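Local atomic coordinates of putative sporulation-specific glycosylase YdhD (Bacillus subtilis subsp. subtilis str. 168, PDB entry 3CZ8), a protein that probably hydrolyses glycosidic bonds of a chitin-like or cell-wall polysaccharide during sporulation, here through its family 18 glycoside hydrolase domain. Residues A[190-195]-A[228-233]; A[115-120]-A[146-151]; A[181-186]-A[220-225]. The protein carries 1 engineered substitution. All blocks are in the same frame, centred on the assembly; numbering follows the deposited sequence. Where two conformers were deposited one is given.

Contact 1. Residues A[190-195]-A[228-233]; sequences SEPGPV and WIIPYQ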
loop_
_atom_site.group_PDB
_atom_site.type_symbol
_atom_site.label_atom_id
_atom_site.label_comp_id
_atom_site.label_asym_id
_atom_site.label_seq_id
_atom_site.Cartn_x
_atom_site.Cartn_y
_atom_site.Cartn_z
ATOM N N SER A 190 18.858 11.002 3.156
ATOM C CA SER A 190 19.621 11.932 2.320
ATOM C C SER A 190 19.016 13.343 2.260
ATOM O O SER A 190 17.970 13.612 2.855
ATOM C CB SER A 190 19.798 11.366 0.907
ATOM O OG SER A 190 18.663 11.616 0.093
ATOM N N GLU A 191 19.712 14.226 1.547
ATOM C CA GLU A 191 19.241 15.558 1.171
ATOM C C GLU A 191 18.061 15.418 0.191
ATOM O O GLU A 191 18.039 14.473 -0.608
ATOM C CB GLU A 191 20.412 16.309 0.514
ATOM C CG GLU A 191 20.177 17.759 0.076
ATOM C CD GLU A 191 20.505 18.775 1.157
ATOM O OE1 GLU A 191 21.602 18.691 1.754
ATOM O OE2 GLU A 191 19.668 19.673 1.396
ATOM N N PRO A 192 17.057 16.321 0.281
ATOM C CA PRO A 192 15.945 16.365 -0.680
ATOM C C PRO A 192 16.329 16.430 -2.154
ATOM O O PRO A 192 17.269 17.130 -2.525
ATOM C CB PRO A 192 15.173 17.632 -0.273
ATOM C CG PRO A 192 16.093 18.378 0.652
ATOM C CD PRO A 192 16.864 17.322 1.348
ATOM N N GLY A 193 15.584 15.689 -2.971
ATOM C CA GLY A 193 15.769 15.652 -4.419
ATOM C C GLY A 193 14.944 14.538 -5.043
ATOM O O GLY A 193 14.329 13.752 -4.320
ATOM N N PRO A 194 14.932 14.457 -6.390
ATOM C CA PRO A 194 14.117 13.488 -7.130
ATOM C C PRO A 194 14.477 12.046 -6.808
ATOM O O PRO A 194 15.656 11.691 -6.791
ATOM C CB PRO A 194 14.429 13.805 -8.596
ATOM C CG PRO A 194 15.730 14.531 -8.564
ATOM C CD PRO A 194 15.731 15.301 -7.296
ATOM N N VAL A 195 13.457 11.233 -6.548
ATOM C CA VAL A 195 13.638 9.833 -6.181
ATOM C C VAL A 195 14.207 9.006 -7.341
ATOM O O VAL A 195 15.070 8.145 -7.149
ATOM C CB VAL A 195 12.303 9.236 -5.698
ATOM C CG1 VAL A 195 12.427 7.759 -5.497
ATOM C CG2 VAL A 195 11.854 9.911 -4.402
ATOM N N TRP A 228 10.742 15.843 3.150
ATOM C CA TRP A 228 11.899 16.313 3.924
ATOM C C TRP A 228 11.629 17.687 4.537
ATOM O O TRP A 228 11.036 18.544 3.890
ATOM C CB TRP A 228 13.107 16.506 3.005
ATOM C CG TRP A 228 13.757 15.288 2.417
ATOM C CD1 TRP A 228 14.782 14.564 2.963
ATOM C CD2 TRP A 228 13.494 14.703 1.135
ATOM N NE1 TRP A 228 15.148 13.549 2.118
ATOM C CE2 TRP A 228 14.381 13.611 0.984
ATOM C CE3 TRP A 228 12.592 14.991 0.098
ATOM C CZ2 TRP A 228 14.392 12.802 -0.160
ATOM C CZ3 TRP A 228 12.608 14.191 -1.043
ATOM C CH2 TRP A 228 13.503 13.106 -1.160
ATOM N N ILE A 229 12.096 17.911 5.765
ATOM C CA ILE A 229 12.139 19.271 6.318
ATOM C C ILE A 229 13.388 19.997 5.788
ATOM O O ILE A 229 14.520 19.586 6.077
ATOM C CB ILE A 229 12.095 19.292 7.881
ATOM C CG1 ILE A 229 10.700 18.935 8.399
ATOM C CG2 ILE A 229 12.458 20.675 8.428
ATOM C CD1 ILE A 229 10.593 17.565 9.030
ATOM N N ILE A 230 13.182 21.053 4.995
ATOM C CA ILE A 230 14.307 21.886 4.537
ATOM C C ILE A 230 14.764 22.854 5.645
ATOM O O ILE A 230 14.105 22.952 6.681
ATOM C CB ILE A 230 14.144 22.493 3.111
ATOM C CG1 ILE A 230 12.785 23.165 2.924
ATOM C CG2 ILE A 230 14.398 21.419 2.061
ATOM C CD1 ILE A 230 12.666 23.917 1.602
ATOM N N PRO A 231 15.810 23.659 5.397
ATOM C CA PRO A 231 17.086 23.496 6.041
ATOM C C PRO A 231 17.289 22.084 6.623
ATOM O O PRO A 231 16.925 21.798 7.770
ATOM C CB PRO A 231 17.082 24.660 7.039
ATOM C CG PRO A 231 16.211 25.788 6.210
ATOM C CD PRO A 231 15.733 25.043 4.916
ATOM N N TYR A 232 17.850 21.216 5.776
ATOM C CA TYR A 232 18.088 19.804 6.079
ATOM C C TYR A 232 19.063 19.609 7.241
ATOM O O TYR A 232 20.117 20.248 7.303
ATOM C CB TYR A 232 18.573 19.051 4.828
ATOM C CG TYR A 232 19.042 17.630 5.095
ATOM C CD1 TYR A 232 18.135 16.633 5.457
ATOM C CD2 TYR A 232 20.391 17.287 4.993
ATOM C CE1 TYR A 232 18.558 15.332 5.711
ATOM C CE2 TYR A 232 20.824 15.987 5.246
ATOM C CZ TYR A 232 19.901 15.016 5.602
ATOM O OH TYR A 232 20.317 13.727 5.854
ATOM N N GLN A 233 18.685 18.714 8.146
ATOM C CA GLN A 233 19.404 18.472 9.386
ATOM C C GLN A 233 19.958 17.036 9.407
ATOM O O GLN A 233 19.219 16.096 9.102
ATOM C CB GLN A 233 18.460 18.727 10.576
ATOM C CG GLN A 233 19.018 18.415 11.972
ATOM C CD GLN A 233 19.986 19.468 12.495
ATOM O OE1 GLN A 233 20.077 20.579 11.964
ATOM N NE2 GLN A 233 20.715 19.118 13.550
#
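Pro192 lies over one face of the Trp228 indole. Its CA makes a CH-pi contact 3.5 Å from the centroid of the six-membered ring of Trp228, 14° off the normal, and its CB rests 3.7 Å from Trp228 CD2. Glu191 O and Gly193 N stand over the same face, nearer the rim. A second CH-pi contact sets Glu191 CA above the centre of the Tyr232 ring, 4.2 Å from its centroid. The Glu191 chain, bent at chi2 (90°), folds its carboxylate back so that OE2 comes within 3.7 Å of Tyr232 CB. Pro192 CG meets Ile230 CG2 at 3.8 Å. Ser190 O approaches both aromatic residues, 2.9 Å from Trp228 NE1 and 3.4 Å from Tyr232 CE1. Farther out, Ser190 OG bonds to His187 N, Glu191 O accepts from His186 ND1, and Trp228 NE1 makes a weak bond to His187 O. Strand 225-229, which carries Trp228, pairs with strand 277-281 in the antiparallel sheet inserted between the last two barrel strands, as in many family 18 enzymes. With an alanine in place of Trp228, Pro192 would probably lose the flat surface beneath it, leaving a gap between loop and sheet. Proline and backbone CH groups against aromatic faces therefore dock the loop after strand 177-181 on the insertion.

Contact 2. Residues A[115-120]-A[146-151]; sequences VTIDFE and YVLTIA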
loop_
_atom_site.group_PDB
_atom_site.type_symbol
_atom_site.label_atom_id
_atom_site.label_comp_id
_atom_site.label_asym_id
_atom_site.label_seq_id
_atom_site.Cartn_x
_atom_site.Cartn_y
_atom_site.Cartn_z
ATOM N N VAL A 115 11.684 -17.810 -9.277
ATOM C CA VAL A 115 12.047 -16.958 -8.145
ATOM C C VAL A 115 12.454 -15.542 -8.519
ATOM O O VAL A 115 12.709 -15.223 -9.685
ATOM C CB VAL A 115 13.186 -17.547 -7.258
ATOM C CG1 VAL A 115 12.729 -18.786 -6.527
ATOM C CG2 VAL A 115 14.434 -17.810 -8.068
ATOM N N THR A 116 12.508 -14.707 -7.489
ATOM C CA THR A 116 13.124 -13.393 -7.553
ATOM C C THR A 116 14.104 -13.337 -6.402
ATOM O O THR A 116 13.711 -13.390 -5.239
ATOM C CB THR A 116 12.093 -12.256 -7.462
ATOM O OG1 THR A 116 11.178 -12.374 -8.554
ATOM C CG2 THR A 116 12.777 -10.891 -7.536
ATOM N N ILE A 117 15.390 -13.293 -6.726
ATOM C CA ILE A 117 16.401 -13.136 -5.696
ATOM C C ILE A 117 16.440 -11.651 -5.351
ATOM O O ILE A 117 16.656 -10.803 -6.221
ATOM C CB ILE A 117 17.796 -13.659 -6.149
ATOM C CG1 ILE A 117 17.783 -15.188 -6.331
ATOM C CG2 ILE A 117 18.867 -13.254 -5.158
ATOM C CD1 ILE A 117 17.523 -15.995 -5.032
ATOM N N ASP A 118 16.176 -11.344 -4.087
ATOM C CA ASP A 118 16.252 -9.980 -3.592
ATOM C C ASP A 118 17.263 -9.968 -2.450
ATOM O O ASP A 118 16.906 -9.851 -1.281
ATOM C CB ASP A 118 14.863 -9.485 -3.160
ATOM C CG ASP A 118 14.864 -8.037 -2.667
ATOM O OD1 ASP A 118 15.758 -7.260 -3.057
ATOM O OD2 ASP A 118 13.959 -7.676 -1.885
ATOM N N PHE A 119 18.534 -10.123 -2.806
ATOM C CA PHE A 119 19.600 -10.022 -1.826
ATOM C C PHE A 119 20.140 -8.605 -1.867
ATOM O O PHE A 119 20.658 -8.151 -2.889
ATOM C CB PHE A 119 20.734 -11.041 -2.061
ATOM C CG PHE A 119 20.342 -12.483 -1.816
ATOM C CD1 PHE A 119 19.118 -12.821 -1.238
ATOM C CD2 PHE A 119 21.228 -13.509 -2.147
ATOM C CE1 PHE A 119 18.770 -14.150 -1.015
ATOM C CE2 PHE A 119 20.895 -14.847 -1.916
ATOM C CZ PHE A 119 19.663 -15.167 -1.349
ATOM N N GLU A 120 20.003 -7.908 -0.749
ATOM C CA GLU A 120 20.494 -6.547 -0.651
ATOM C C GLU A 120 21.646 -6.453 0.331
ATOM O O GLU A 120 21.814 -7.331 1.194
ATOM C CB GLU A 120 19.370 -5.583 -0.296
ATOM C CG GLU A 120 18.379 -5.401 -1.433
ATOM C CD GLU A 120 17.255 -4.453 -1.088
ATOM O OE1 GLU A 120 17.500 -3.449 -0.381
ATOM O OE2 GLU A 120 16.121 -4.718 -1.526
ATOM N N TYR A 146 11.940 -23.714 -14.217
ATOM C CA TYR A 146 11.678 -22.514 -13.410
ATOM C C TYR A 146 12.530 -21.311 -13.816
ATOM O O TYR A 146 13.725 -21.444 -14.076
ATOM C CB TYR A 146 11.897 -22.811 -11.929
ATOM C CG TYR A 146 11.083 -23.971 -11.408
ATOM C CD1 TYR A 146 11.648 -25.241 -11.275
ATOM C CD2 TYR A 146 9.748 -23.800 -11.040
ATOM C CE1 TYR A 146 10.902 -26.310 -10.794
ATOM C CE2 TYR A 146 8.996 -24.866 -10.555
ATOM C CZ TYR A 146 9.579 -26.115 -10.438
ATOM O OH TYR A 146 8.837 -27.165 -9.968
ATOM N N VAL A 147 11.898 -20.142 -13.835
ATOM C CA VAL A 147 12.515 -18.877 -14.247
ATOM C C VAL A 147 13.389 -18.299 -13.116
ATOM O O VAL A 147 13.066 -18.445 -11.938
ATOM C CB VAL A 147 11.407 -17.861 -14.681
ATOM C CG1 VAL A 147 11.984 -16.572 -15.244
ATOM C CG2 VAL A 147 10.488 -18.488 -15.719
ATOM N N LEU A 148 14.512 -17.677 -13.475
ATOM C CA LEU A 148 15.360 -16.995 -12.499
ATOM C C LEU A 148 15.363 -15.501 -12.762
ATOM O O LEU A 148 15.759 -15.050 -13.833
ATOM C CB LEU A 148 16.791 -17.556 -12.498
ATOM C CG LEU A 148 17.813 -16.896 -11.556
ATOM C CD1 LEU A 148 17.351 -16.893 -10.120
ATOM C CD2 LEU A 148 19.171 -17.554 -11.657
ATOM N N THR A 149 14.884 -14.738 -11.782
ATOM C CA THR A 149 14.900 -13.282 -11.857
ATOM C C THR A 149 15.592 -12.729 -10.615
ATOM O O THR A 149 15.724 -13.428 -9.616
ATOM C CB THR A 149 13.478 -12.662 -11.996
ATOM O OG1 THR A 149 12.771 -12.784 -10.756
ATOM C CG2 THR A 149 12.673 -13.337 -13.101
ATOM N N ILE A 150 16.041 -11.479 -10.690
ATOM C CA ILE A 150 16.795 -10.865 -9.606
ATOM C C ILE A 150 16.454 -9.379 -9.480
ATOM O O ILE A 150 16.261 -8.684 -10.485
ATOM C CB ILE A 150 18.327 -11.078 -9.786
ATOM C CG1 ILE A 150 19.113 -10.477 -8.614
ATOM C CG2 ILE A 150 18.806 -10.524 -11.140
ATOM C CD1 ILE A 150 20.572 -10.847 -8.584
ATOM N N ALA A 151 16.335 -8.910 -8.240
ATOM C CA ALA A 151 16.198 -7.486 -7.970
ATOM C C ALA A 151 17.586 -6.950 -7.629
ATOM O O ALA A 151 18.226 -7.434 -6.695
ATOM C CB ALA A 151 15.216 -7.249 -6.824
HETATM O O HOH W 1 19.711 -9.304 -5.394
#
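Val115 O is gripped twice by Thr149: by its backbone N and by its OG1, the latter 2.7 Å away in the carbonyl plane on a lone pair. Thr149 OG1 lies between its own backbone N and carbonyl carbon (chi1 72°), and from there it also comes within 2.7 Å of Thr116 OG1, which bonds in turn to Ser37 OG. The strands run parallel in continuous register: Val115 N gives to Val147 O, Ile117 N to Thr149 O, and Ala151 N to Ile117 O over 2.8 Å, an almost straight bond (169°). On the face of Val115, Ile117, Leu148 and Ile150, Leu148 CD1 touches Val115 CG2 at 3.7 Å and reaches Ile117 CG1 at 4.2 Å. Helix 127-143, the crossover of this beta-alpha-beta unit of the TIM barrel, packs on that face through Leu137, Leu134 and Phe130. Thr116 and Thr149 point instead into the barrel, beside Leu70 and Phe179. Toward the C-terminal ends direct pairing gives way to water: one molecule donates to Phe119 O at 2.9 Å and to Ala151 O at 2.7 Å. Here Asp118 and Glu120 match the closing D-x-E of the family 18 signature, Glu120 being the predicted proton donor. Asp118 OD1 lies 3.8 Å from Ala151 CB, while Glu120 OE2 holds a glycerol, probably from the crystallisation liquor, which Asp118 OD2 bonds weakly.

Contact 3. Residues A[181-186]-A[220-225]; sequences MAYDWH and GVPLYG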
loop_
_atom_site.group_PDB
_atom_site.type_symbol
_atom_site.label_atom_id
_atom_site.label_comp_id
_atom_site.label_asym_id
_atom_site.label_seq_id
_atom_site.Cartn_x
_atom_site.Cartn_y
_atom_site.Cartn_z
ATOM N N MET A 181 16.167 -1.818 -9.774
ATOM C CA MET A 181 15.411 -0.982 -8.857
ATOM C C MET A 181 15.877 0.467 -8.969
ATOM O O MET A 181 16.658 0.956 -8.150
ATOM C CB MET A 181 15.477 -1.552 -7.433
ATOM C CG MET A 181 14.933 -2.998 -7.307
ATOM S SD MET A 181 13.183 -3.287 -7.746
ATOM C CE MET A 181 13.245 -3.668 -9.452
ATOM N N ALA A 182 15.385 1.135 -10.014
ATOM C CA ALA A 182 15.860 2.460 -10.408
ATOM C C ALA A 182 15.141 3.578 -9.652
ATOM O O ALA A 182 14.324 4.310 -10.223
ATOM C CB ALA A 182 15.720 2.643 -11.916
ATOM N N TYR A 183 15.461 3.695 -8.366
ATOM C CA TYR A 183 14.896 4.717 -7.483
ATOM C C TYR A 183 15.769 4.865 -6.250
ATOM O O TYR A 183 16.749 4.130 -6.097
ATOM C CB TYR A 183 13.448 4.378 -7.073
ATOM C CG TYR A 183 13.243 2.984 -6.520
ATOM C CD1 TYR A 183 13.525 2.690 -5.187
ATOM C CD2 TYR A 183 12.749 1.963 -7.326
ATOM C CE1 TYR A 183 13.347 1.412 -4.680
ATOM C CE2 TYR A 183 12.559 0.681 -6.822
ATOM C CZ TYR A 183 12.860 0.418 -5.501
ATOM O OH TYR A 183 12.676 -0.846 -4.992
ATOM N N ASP A 184 15.388 5.796 -5.372
ATOM C CA ASP A 184 16.114 6.099 -4.123
ATOM C C ASP A 184 17.490 6.729 -4.337
ATOM O O ASP A 184 18.395 6.547 -3.515
ATOM C CB ASP A 184 16.191 4.891 -3.165
ATOM C CG ASP A 184 14.918 4.694 -2.371
ATOM O OD1 ASP A 184 13.964 5.470 -2.570
ATOM O OD2 ASP A 184 14.873 3.764 -1.541
ATOM N N TRP A 185 17.629 7.479 -5.432
ATOM C CA TRP A 185 18.775 8.368 -5.630
ATOM C C TRP A 185 18.771 9.456 -4.564
ATOM O O TRP A 185 19.822 9.931 -4.136
ATOM C CB TRP A 185 18.767 8.974 -7.035
ATOM C CG TRP A 185 19.487 8.119 -8.039
ATOM C CD1 TRP A 185 20.843 7.997 -8.192
ATOM C CD2 TRP A 185 18.894 7.257 -9.017
ATOM N NE1 TRP A 185 21.129 7.116 -9.207
ATOM C CE2 TRP A 185 19.953 6.645 -9.730
ATOM C CE3 TRP A 185 17.572 6.943 -9.363
ATOM C CZ2 TRP A 185 19.731 5.737 -10.775
ATOM C CZ3 TRP A 185 17.349 6.044 -10.405
ATOM C CH2 TRP A 185 18.425 5.449 -11.095
ATOM N N HIS A 186 17.569 9.837 -4.143
ATOM C CA HIS A 186 17.370 10.554 -2.898
ATOM C C HIS A 186 16.341 9.783 -2.098
ATOM O O HIS A 186 15.408 9.209 -2.667
ATOM C CB HIS A 186 16.901 11.980 -3.157
ATOM C CG HIS A 186 17.843 12.770 -4.007
ATOM N ND1 HIS A 186 18.865 13.528 -3.477
ATOM C CD2 HIS A 186 17.929 12.910 -5.349
ATOM C CE1 HIS A 186 19.530 14.110 -4.458
ATOM N NE2 HIS A 186 18.980 13.754 -5.604
ATOM N N GLY A 220 12.328 -1.078 -12.579
ATOM C CA GLY A 220 11.443 -0.910 -11.426
ATOM C C GLY A 220 11.214 0.555 -11.093
ATOM O O GLY A 220 12.151 1.349 -11.102
ATOM N N VAL A 221 9.961 0.913 -10.811
ATOM C CA VAL A 221 9.603 2.290 -10.440
ATOM C C VAL A 221 9.526 2.455 -8.900
ATOM O O VAL A 221 9.384 1.454 -8.185
ATOM C CB VAL A 221 8.294 2.759 -11.140
ATOM C CG1 VAL A 221 8.416 2.669 -12.675
ATOM C CG2 VAL A 221 7.074 2.016 -10.617
ATOM N N PRO A 222 9.657 3.706 -8.386
ATOM C CA PRO A 222 9.637 3.934 -6.932
ATOM C C PRO A 222 8.391 3.427 -6.212
ATOM O O PRO A 222 7.279 3.523 -6.730
ATOM C CB PRO A 222 9.706 5.457 -6.809
ATOM C CG PRO A 222 10.307 5.912 -8.061
ATOM C CD PRO A 222 9.864 4.972 -9.118
ATOM N N LEU A 223 8.604 2.875 -5.026
ATOM C CA LEU A 223 7.519 2.540 -4.121
ATOM C C LEU A 223 7.136 3.775 -3.294
ATOM O O LEU A 223 5.951 4.030 -3.075
ATOM C CB LEU A 223 7.951 1.371 -3.220
ATOM C CG LEU A 223 7.095 0.821 -2.070
ATOM C CD1 LEU A 223 5.677 0.432 -2.490
ATOM C CD2 LEU A 223 7.816 -0.358 -1.422
ATOM N N TYR A 224 8.142 4.550 -2.874
ATOM C CA TYR A 224 7.986 5.688 -1.950
ATOM C C TYR A 224 8.396 7.032 -2.555
ATOM O O TYR A 224 9.385 7.100 -3.286
ATOM C CB TYR A 224 8.884 5.496 -0.719
ATOM C CG TYR A 224 8.565 4.338 0.200
ATOM C CD1 TYR A 224 7.355 4.279 0.890
ATOM C CD2 TYR A 224 9.506 3.328 0.425
ATOM C CE1 TYR A 224 7.070 3.226 1.751
ATOM C CE2 TYR A 224 9.232 2.267 1.288
ATOM C CZ TYR A 224 8.011 2.225 1.946
ATOM O OH TYR A 224 7.725 1.187 2.801
ATOM N N GLY A 225 7.670 8.088 -2.201
ATOM C CA GLY A 225 8.123 9.464 -2.379
ATOM C C GLY A 225 8.594 9.892 -0.998
ATOM O O GLY A 225 8.470 9.120 -0.040
HETATM O O HOH W 2 12.162 4.124 -11.885
#
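Gly220 O meets the Tyr183 ring at its edge, near the ring plane, and Asp184 CG lies at the edge as well; Met181 O stands over one face, offset toward the rim. Val221 O approaches obliquely, 3.5 Å from Tyr183 CD2, while accepting a hydrogen bond from Trp306 NE1. With CG between its backbone N and carbonyl carbon (chi1 51°), the Tyr183 ring is turned along the 220-222 backbone. Tyr183 CB packs 3.6 Å from Pro222 CG. The Met181 chain, bent at chi2 and chi3, brings CE to 3.8 Å from Gly220 CA, where a CB on Gly220 would collide with it. Backbone pairing is slight: Ala182 N bonds weakly to Gly220 O at 3.4 Å. Ala182 centres an inverse gamma turn, and a water bridges the two chain segments, donating to Ala182 O (2.7 Å) and to Gly220 O (2.9 Å). Met181 to Asp184 match the M-x-Y-D sequence at the end of the sixth barrel strand in family 18; the Met181 side chain is about 6 Å from that of the predicted proton donor Glu120. The two strand ends are thus joined at the mouth of the barrel by water and by tyrosine-proline packing rather than by regular pairing.

In the fold
Contact 2 is buried in the barrel wall and contact 3 at the ends of its strands; contact 1 is only partly buried, on the inserted sheet, its centre about 22 Å from the centre of the chain. Contact 2 is regular parallel pairing; contact 3, where strands 177-181 and 217-220 end, keeps one weak bond and a bridging water; contact 1 is CH-pi and apolar packing between loop and insertion. Contacts 1 and 3 draw on the same loop after strand 177-181 and on successive parts of the chain from strand 217-220 into the insertion, and they touch through His186 and Trp185. Contacts 2 and 3 meet where Ala151 CB packs on Met181 CG; contacts 1 and 2 do not touch.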